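Local structure of imine reductase (Amycolatopsis orientalis, 5A9S) at residues P7-G12 / R63-C68; V91-S96 / Y116-I121; G233-L238 / S280-V285. The protein is an imine reductase that probably uses NADPH to reduce carbon-nitrogen double bonds to amines. One frame throughout, in Å; residues are numbered along the deposited sequence.

Interaction 1. Residues P7-G12 / R63-C68; sequences PVTVAG and RLLVVC
Val66 N gives Thr9 O the shortest backbone hydrogen bond of a parallel strand pair at the heart of a Rossmann-type sheet, 2.7 Å long with an N-H...O angle of 176°. Thr9 N gives to Leu64 O, Ala11 N to Val66 O and Cys68 N to Ala11 O, so the bonds run in both directions between the strands. The beta-branched valines suit such extended backbone. On the face that holds Val8, Val10, Leu64 and Val66, methyl meets methyl: Val8 CG2 lies 3.7 Å from Val66 CG2. Val8 reaches there because CG2 stands anti to the backbone N while CG1 takes the more hindered place between N and the carbonyl carbon (chi1 46°). Helix 15-26 covers this face through Leu24 and Ala21. On the other face Thr9 and Leu65 lie side by side, Thr9 CB 3.9 Å from Leu65 CD2, and Thr9 OG1 is hydrogen-bonded to Ser62 OG and Ala58 O. At the carboxyl end Gly12 begins the glycine-rich turn whose Gly14 and Gly17 bind NADP(+). Its backbone angles would jam a CB against the preceding carbonyl, and Gly12 CA comes to 3.5 Å from Cys68 O.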
loop_
_atom_site.group_PDB
_atom_site.type_symbol
_atom_site.label_atom_id
_atom_site.label_comp_id
_atom_site.label_asym_id
_atom_site.label_seq_id
_atom_site.Cartn_x
_atom_site.Cartn_y
_atom_site.Cartn_z
ATOM N N PRO B 7 -25.171 1.689 -30.973
ATOM C CA PRO B 7 -23.937 1.891 -31.712
ATOM C C PRO B 7 -22.888 2.702 -30.988
ATOM O O PRO B 7 -23.192 3.603 -30.245
ATOM C CB PRO B 7 -24.372 2.627 -32.965
ATOM C CG PRO B 7 -25.718 3.177 -32.663
ATOM C CD PRO B 7 -26.338 2.275 -31.652
ATOM N N VAL B 8 -21.637 2.344 -31.174
ATOM C CA VAL B 8 -20.575 3.064 -30.539
ATOM C C VAL B 8 -19.412 3.023 -31.518
ATOM O O VAL B 8 -19.244 2.036 -32.251
ATOM C CB VAL B 8 -20.283 2.552 -29.099
ATOM C CG1 VAL B 8 -20.237 1.043 -29.087
ATOM C CG2 VAL B 8 -18.976 3.113 -28.496
ATOM N N THR B 9 -18.676 4.116 -31.567
ATOM C CA THR B 9 -17.446 4.195 -32.334
ATOM C C THR B 9 -16.239 4.246 -31.411
ATOM O O THR B 9 -16.238 5.013 -30.466
ATOM C CB THR B 9 -17.456 5.438 -33.198
ATOM O OG1 THR B 9 -18.539 5.377 -34.171
ATOM C CG2 THR B 9 -16.143 5.625 -33.906
ATOM N N VAL B 10 -15.204 3.443 -31.696
ATOM C CA VAL B 10 -13.955 3.522 -30.996
ATOM C C VAL B 10 -12.917 4.073 -31.978
ATOM O O VAL B 10 -12.683 3.495 -33.070
ATOM C CB VAL B 10 -13.521 2.150 -30.505
ATOM C CG1 VAL B 10 -12.161 2.197 -29.835
ATOM C CG2 VAL B 10 -14.587 1.561 -29.563
ATOM N N ALA B 11 -12.307 5.183 -31.592
ATOM C CA ALA B 11 -11.127 5.770 -32.298
ATOM C C ALA B 11 -9.835 5.502 -31.551
ATOM O O ALA B 11 -9.614 6.010 -30.434
ATOM C CB ALA B 11 -11.332 7.256 -32.485
ATOM N N GLY B 12 -8.967 4.704 -32.170
ATOM C CA GLY B 12 -7.702 4.306 -31.578
ATOM C C GLY B 12 -7.673 2.866 -31.217
ATOM O O GLY B 12 -8.410 2.427 -30.361
ATOM N N ARG B 63 -23.665 8.069 -31.896
ATOM C CA ARG B 63 -23.840 9.268 -31.040
ATOM C C ARG B 63 -22.733 9.260 -29.975
ATOM O O ARG B 63 -22.168 10.293 -29.631
ATOM C CB ARG B 63 -25.246 9.296 -30.409
ATOM N N LEU B 64 -22.306 8.060 -29.575
ATOM C CA LEU B 64 -21.186 7.912 -28.657
ATOM C C LEU B 64 -19.888 7.523 -29.328
ATOM O O LEU B 64 -19.812 6.456 -29.987
ATOM C CB LEU B 64 -21.536 6.831 -27.630
ATOM C CG LEU B 64 -20.510 6.673 -26.510
ATOM C CD1 LEU B 64 -20.493 7.914 -25.621
ATOM C CD2 LEU B 64 -20.827 5.420 -25.720
ATOM N N LEU B 65 -18.848 8.308 -29.017
ATOM C CA LEU B 65 -17.489 8.167 -29.555
ATOM C C LEU B 65 -16.448 7.971 -28.437
ATOM O O LEU B 65 -16.196 8.851 -27.590
ATOM C CB LEU B 65 -17.081 9.396 -30.363
ATOM C CG LEU B 65 -18.179 10.024 -31.284
ATOM C CD1 LEU B 65 -17.687 11.365 -31.834
ATOM C CD2 LEU B 65 -18.676 9.099 -32.429
ATOM N N VAL B 66 -15.846 6.804 -28.435
ATOM C CA VAL B 66 -14.925 6.434 -27.386
ATOM C C VAL B 66 -13.564 6.590 -27.975
ATOM O O VAL B 66 -13.298 6.008 -28.999
ATOM C CB VAL B 66 -15.161 4.993 -26.952
ATOM C CG1 VAL B 66 -14.044 4.552 -25.991
ATOM C CG2 VAL B 66 -16.538 4.871 -26.319
ATOM N N VAL B 67 -12.731 7.417 -27.343
ATOM C CA VAL B 67 -11.425 7.762 -27.869
ATOM C C VAL B 67 -10.291 7.275 -26.954
ATOM O O VAL B 67 -10.269 7.587 -25.759
ATOM C CB VAL B 67 -11.287 9.282 -28.070
ATOM C CG1 VAL B 67 -9.939 9.604 -28.715
ATOM C CG2 VAL B 67 -12.415 9.827 -28.963
ATOM N N CYS B 68 -9.332 6.566 -27.557
ATOM C CA CYS B 68 -8.204 6.015 -26.877
ATOM C C CYS B 68 -6.988 6.112 -27.778
ATOM O O CYS B 68 -6.546 5.146 -28.358
ATOM C CB CYS B 68 -8.508 4.583 -26.439
ATOM S SG CYS B 68 -7.306 4.080 -25.183
#

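Interaction 2. Residues V91-S96 / Y116-I121; sequences VVNLNS and YLDGAI
Leu94 lays its CD1 methyl over the bare backbone of Gly119, 3.5 Å from Gly119 CA, in a hollow that exists because glycine carries no CB: a methyl there would run into the leucine. With chi1 near -93°, Leu94 is turned off the usual staggered positions, and its other flank takes the end of Ile121, whose CD1 sits 4.0 Å from Leu94 CG as the two side chains cross at about a right angle. Past the paired residues a water bridges the segments, giving to Leu94 O and accepting from Ile121 N. Helix 99-111 connects these neighbouring parallel strands in a beta-alpha-beta unit of the Rossmann fold, and Tyr116 packs on its Ala105, Leu106 and Ala109. The amide of Asn93 stands 72° from the plane of the Tyr116 ring, whose CE1 lies 3.7 Å from Asn93 CB. Because Tyr116 CG stands anti to the backbone N (chi1 -170°), the ring reaches across and its OH accepts a 2.8 Å hydrogen bond from Asn93 ND2, while OH itself donates to Asp118 OD2 at 2.6 Å. Ser96 OG gives to Asp118 OD2 through the syn lone pair, the tyrosine through the anti one, so two hydroxyls grip one buried oxygen. A phenylalanine here would probably leave Asn93 ND2 without this acceptor and Asp118 OD2 with one donor fewer. Asn93 OD1, accepting from Asn95 N, closes an Asx turn that includes Asn95, an NADP(+)-binding residue.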
loop_
_atom_site.group_PDB
_atom_site.type_symbol
_atom_site.label_atom_id
_atom_site.label_comp_id
_atom_site.label_asym_id
_atom_site.label_seq_id
_atom_site.Cartn_x
_atom_site.Cartn_y
_atom_site.Cartn_z
ATOM N N VAL B 91 -18.082 12.707 -26.941
ATOM C CA VAL B 91 -16.781 12.097 -26.829
ATOM C C VAL B 91 -16.463 11.650 -25.410
ATOM O O VAL B 91 -16.611 12.420 -24.465
ATOM C CB VAL B 91 -15.701 13.069 -27.289
ATOM C CG1 VAL B 91 -14.306 12.580 -26.933
ATOM C CG2 VAL B 91 -15.856 13.262 -28.782
ATOM N N VAL B 92 -16.004 10.403 -25.274
ATOM C CA VAL B 92 -15.499 9.841 -24.003
ATOM C C VAL B 92 -14.033 9.665 -24.243
ATOM O O VAL B 92 -13.660 8.777 -24.992
ATOM C CB VAL B 92 -16.188 8.516 -23.695
ATOM C CG1 VAL B 92 -15.614 7.875 -22.434
ATOM C CG2 VAL B 92 -17.677 8.771 -23.527
ATOM N N ASN B 93 -13.208 10.555 -23.682
ATOM C CA ASN B 93 -11.767 10.532 -23.942
ATOM C C ASN B 93 -11.047 9.800 -22.812
ATOM O O ASN B 93 -10.999 10.260 -21.670
ATOM C CB ASN B 93 -11.272 11.945 -24.071
ATOM C CG ASN B 93 -9.798 12.054 -24.383
ATOM O OD1 ASN B 93 -9.108 11.087 -24.686
ATOM N ND2 ASN B 93 -9.310 13.250 -24.292
ATOM N N LEU B 94 -10.430 8.684 -23.163
ATOM C CA LEU B 94 -9.856 7.783 -22.186
ATOM C C LEU B 94 -8.357 7.809 -22.158
ATOM O O LEU B 94 -7.764 6.987 -21.472
ATOM C CB LEU B 94 -10.337 6.381 -22.475
ATOM C CG LEU B 94 -11.557 5.774 -21.823
ATOM C CD1 LEU B 94 -12.376 6.581 -20.849
ATOM C CD2 LEU B 94 -12.480 5.123 -22.793
ATOM N N ASN B 95 -7.743 8.747 -22.810
ATOM C CA ASN B 95 -6.317 8.773 -22.776
ATOM C C ASN B 95 -5.550 9.871 -22.050
ATOM O O ASN B 95 -4.382 9.633 -21.814
ATOM C CB ASN B 95 -5.797 8.698 -24.185
ATOM C CG ASN B 95 -6.141 9.928 -24.979
ATOM O OD1 ASN B 95 -5.621 11.012 -24.686
ATOM N ND2 ASN B 95 -7.025 9.788 -25.960
ATOM N N SER B 96 -6.175 11.010 -21.773
ATOM C CA SER B 96 -5.540 12.211 -21.189
ATOM C C SER B 96 -4.335 12.031 -20.261
ATOM O O SER B 96 -4.297 11.174 -19.444
ATOM C CB SER B 96 -6.558 13.168 -20.551
ATOM O OG SER B 96 -7.484 13.685 -21.453
ATOM N N TYR B 116 -18.741 15.976 -23.620
ATOM C CA TYR B 116 -17.424 15.480 -23.244
ATOM C C TYR B 116 -17.385 14.808 -21.888
ATOM O O TYR B 116 -17.811 15.387 -20.878
ATOM C CB TYR B 116 -16.415 16.627 -23.264
ATOM C CG TYR B 116 -14.975 16.176 -23.121
ATOM C CD1 TYR B 116 -14.278 15.670 -24.181
ATOM C CD2 TYR B 116 -14.308 16.266 -21.884
ATOM C CE1 TYR B 116 -12.956 15.240 -24.054
ATOM C CE2 TYR B 116 -12.988 15.869 -21.740
ATOM C CZ TYR B 116 -12.299 15.343 -22.815
ATOM O OH TYR B 116 -10.978 14.893 -22.693
ATOM N N LEU B 117 -16.854 13.591 -21.851
ATOM C CA LEU B 117 -16.481 12.929 -20.621
ATOM C C LEU B 117 -15.021 12.551 -20.705
ATOM O O LEU B 117 -14.556 12.065 -21.729
ATOM C CB LEU B 117 -17.254 11.668 -20.396
ATOM C CG LEU B 117 -18.711 11.740 -20.071
ATOM C CD1 LEU B 117 -19.239 10.289 -19.933
ATOM C CD2 LEU B 117 -18.958 12.519 -18.776
ATOM N N ASP B 118 -14.293 12.773 -19.620
ATOM C CA ASP B 118 -12.908 12.320 -19.516
ATOM C C ASP B 118 -12.923 11.158 -18.569
ATOM O O ASP B 118 -13.612 11.180 -17.533
ATOM C CB ASP B 118 -11.990 13.462 -19.056
ATOM C CG ASP B 118 -10.561 13.255 -19.506
ATOM O OD1 ASP B 118 -9.886 12.590 -18.730
ATOM O OD2 ASP B 118 -10.108 13.716 -20.593
ATOM N N GLY B 119 -12.220 10.104 -18.946
ATOM C CA GLY B 119 -12.218 8.863 -18.182
ATOM C C GLY B 119 -10.837 8.356 -17.988
ATOM O O GLY B 119 -9.957 8.644 -18.793
ATOM N N ALA B 120 -10.638 7.630 -16.885
ATOM C CA ALA B 120 -9.363 7.036 -16.558
ATOM C C ALA B 120 -9.588 5.551 -16.350
ATOM O O ALA B 120 -10.476 5.148 -15.609
ATOM C CB ALA B 120 -8.804 7.637 -15.287
ATOM N N ILE B 121 -8.789 4.761 -17.036
ATOM C CA ILE B 121 -9.014 3.329 -17.071
ATOM C C ILE B 121 -8.154 2.789 -15.965
ATOM O O ILE B 121 -6.934 2.971 -15.991
ATOM C CB ILE B 121 -8.598 2.707 -18.433
ATOM C CG1 ILE B 121 -9.426 3.295 -19.552
ATOM C CG2 ILE B 121 -8.796 1.190 -18.372
ATOM C CD1 ILE B 121 -8.906 2.967 -20.928
HETATM O O HOH W 1 -6.945 5.892 -18.845
#

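Interaction 3. Residues G233-L238 / S280-V285; sequences GDAGSL and SSYYSV
Leu238 opens helix 238-255 against the segment 280-285, joining two parts of the all-helical C-terminal domain; Ser237 just before it is the N-cap, its OG accepting from Met240 N. The backbone N of Leu238 gives to Ser280 O at 3.1 Å, and its side chain then runs along the partner segment. Leu238 CB lies 4.0 Å from Ser280 O, and CG keeps close to the same carbonyl. From CG the branches part. CD2 reaches Ser280 OG at 3.6 Å and also approaches Ser284 OG, whereas CD1 settles 3.7 Å from Tyr282 CA, with Ser281 O and Val285 CG2 beside it. Leucine suits the place because its forked end can touch both the serine hydroxyls and the Tyr282 and Val285 carbons, while Ala272 and Val273 of helix 260-275 cover it from elsewhere.

On the opposing segment, Ser281 O accepts from both Ser284 N and Ser284 OG. The hydroxyl bond, 2.7 Å long, lies in the carbonyl plane; Ser284 OG gets there by standing between its own backbone N and carbonyl carbon (chi1 71°). Small Ala235 brings its CB to 4.0 Å from Tyr282 CB, and Val285 CG2 lies over one face of the Tyr282 ring, offset toward its rim. Tyr282 OH is hydrogen-bonded to Asn183 ND2 of the other subunit, so this bend also meets the dimer partner. Asp234 OD2 accepts from Gly236 N in an Asx turn, and the positive phi of Gly236 favours glycine. A water links the segments, donating to Gly236 O and accepting from Tyr282 N, each 2.7 Å from it.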
loop_
_atom_site.group_PDB
_atom_site.type_symbol
_atom_site.label_atom_id
_atom_site.label_comp_id
_atom_site.label_asym_id
_atom_site.label_seq_id
_atom_site.Cartn_x
_atom_site.Cartn_y
_atom_site.Cartn_z
ATOM N N GLY B 233 -5.012 3.510 17.610
ATOM C CA GLY B 233 -5.323 3.881 16.265
ATOM C C GLY B 233 -4.405 4.987 15.854
ATOM O O GLY B 233 -4.813 6.155 15.863
ATOM N N ASP B 234 -3.162 4.639 15.519
ATOM C CA ASP B 234 -2.152 5.648 15.158
ATOM C C ASP B 234 -0.845 5.084 14.586
ATOM O O ASP B 234 -0.400 4.071 15.094
ATOM C CB ASP B 234 -1.753 6.354 16.462
ATOM C CG ASP B 234 -1.401 7.779 16.263
ATOM O OD1 ASP B 234 -2.272 8.529 15.791
ATOM O OD2 ASP B 234 -0.262 8.144 16.603
ATOM N N ALA B 235 -0.148 5.782 13.661
ATOM C CA ALA B 235 1.299 5.455 13.372
ATOM C C ALA B 235 2.307 5.878 14.484
ATOM O O ALA B 235 3.482 5.597 14.373
ATOM C CB ALA B 235 1.741 6.057 12.044
ATOM N N GLY B 236 1.849 6.563 15.533
ATOM C CA GLY B 236 2.712 7.118 16.599
ATOM C C GLY B 236 3.456 8.345 16.107
ATOM O O GLY B 236 3.347 8.729 14.929
ATOM N N SER B 237 4.223 8.970 16.998
ATOM C CA SER B 237 4.912 10.214 16.680
ATOM C C SER B 237 5.962 9.998 15.612
ATOM O O SER B 237 6.452 8.880 15.427
ATOM C CB SER B 237 5.618 10.750 17.926
ATOM O OG SER B 237 6.710 9.896 18.271
ATOM N N LEU B 238 6.385 11.080 14.985
ATOM C CA LEU B 238 7.509 11.034 14.059
ATOM C C LEU B 238 8.771 10.363 14.633
ATOM O O LEU B 238 9.416 9.594 13.928
ATOM C CB LEU B 238 7.858 12.440 13.539
ATOM C CG LEU B 238 7.393 12.959 12.130
ATOM C CD1 LEU B 238 6.410 12.079 11.375
ATOM C CD2 LEU B 238 6.922 14.393 12.128
ATOM N N SER B 280 5.132 15.418 16.477
ATOM C CA SER B 280 4.088 15.689 15.485
ATOM C C SER B 280 3.599 14.400 14.803
ATOM O O SER B 280 4.245 13.361 14.853
ATOM C CB SER B 280 4.569 16.742 14.458
ATOM O OG SER B 280 5.952 16.929 14.506
ATOM N N SER B 281 2.412 14.445 14.245
ATOM C CA SER B 281 1.818 13.264 13.650
ATOM C C SER B 281 2.526 12.862 12.362
ATOM O O SER B 281 3.134 13.708 11.698
ATOM C CB SER B 281 0.361 13.538 13.362
ATOM O OG SER B 281 -0.269 12.316 13.069
ATOM N N TYR B 282 2.406 11.580 11.981
ATOM C CA TYR B 282 2.951 11.124 10.690
ATOM C C TYR B 282 2.368 11.923 9.506
ATOM O O TYR B 282 3.089 12.341 8.603
ATOM C CB TYR B 282 2.717 9.614 10.459
ATOM C CG TYR B 282 3.640 9.078 9.364
ATOM C CD1 TYR B 282 3.366 9.250 8.006
ATOM C CD2 TYR B 282 4.832 8.446 9.709
ATOM C CE1 TYR B 282 4.268 8.819 7.033
ATOM C CE2 TYR B 282 5.703 7.967 8.755
ATOM C CZ TYR B 282 5.435 8.167 7.415
ATOM O OH TYR B 282 6.338 7.685 6.476
ATOM N N TYR B 283 1.087 12.210 9.559
ATOM C CA TYR B 283 0.409 12.875 8.443
ATOM C C TYR B 283 1.041 14.204 8.056
ATOM O O TYR B 283 1.001 14.585 6.883
ATOM C CB TYR B 283 -1.047 13.096 8.763
ATOM C CG TYR B 283 -1.902 13.279 7.510
ATOM C CD1 TYR B 283 -2.492 12.173 6.898
ATOM C CD2 TYR B 283 -2.202 14.546 7.017
ATOM C CE1 TYR B 283 -3.269 12.324 5.778
ATOM C CE2 TYR B 283 -3.002 14.710 5.885
ATOM C CZ TYR B 283 -3.500 13.595 5.261
ATOM O OH TYR B 283 -4.317 13.714 4.170
ATOM N N SER B 284 1.661 14.881 9.037
ATOM C CA SER B 284 2.245 16.183 8.830
ATOM C C SER B 284 3.431 16.179 7.860
ATOM O O SER B 284 3.750 17.218 7.278
ATOM C CB SER B 284 2.593 16.851 10.176
ATOM O OG SER B 284 3.686 16.208 10.793
ATOM N N VAL B 285 4.030 15.021 7.615
ATOM C CA VAL B 285 4.896 14.846 6.458
ATOM C C VAL B 285 4.343 15.559 5.167
ATOM O O VAL B 285 5.095 16.156 4.380
ATOM C CB VAL B 285 5.145 13.354 6.154
ATOM C CG1 VAL B 285 5.869 13.174 4.824
ATOM C CG2 VAL B 285 5.984 12.723 7.244
HETATM O O HOH W 2 1.164 9.946 13.799
#

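How the interactions relate
From the N terminus, interaction 1 comes first: strand 8-11 pairs with strand 64-67, closing a loop of 50 residues. Interaction 2 opens after it has closed, and spans only 19 residues between its segments, chiefly helix 99-111. The two share one sheet, since strands 64-67 and 90-93 are neighbours; Leu65 O and Val92 N probably bond, and Val66 CG1 packs on Leu94 CD2. Interaction 3 closes a mostly helical loop of 41 residues and joins the turn that leads into helix 238-255 to the segment after helix 260-275. Its centre lies about 47 Å from that of interaction 1 and about 37 Å from that of interaction 2. All three follow in series, none nested or crossed.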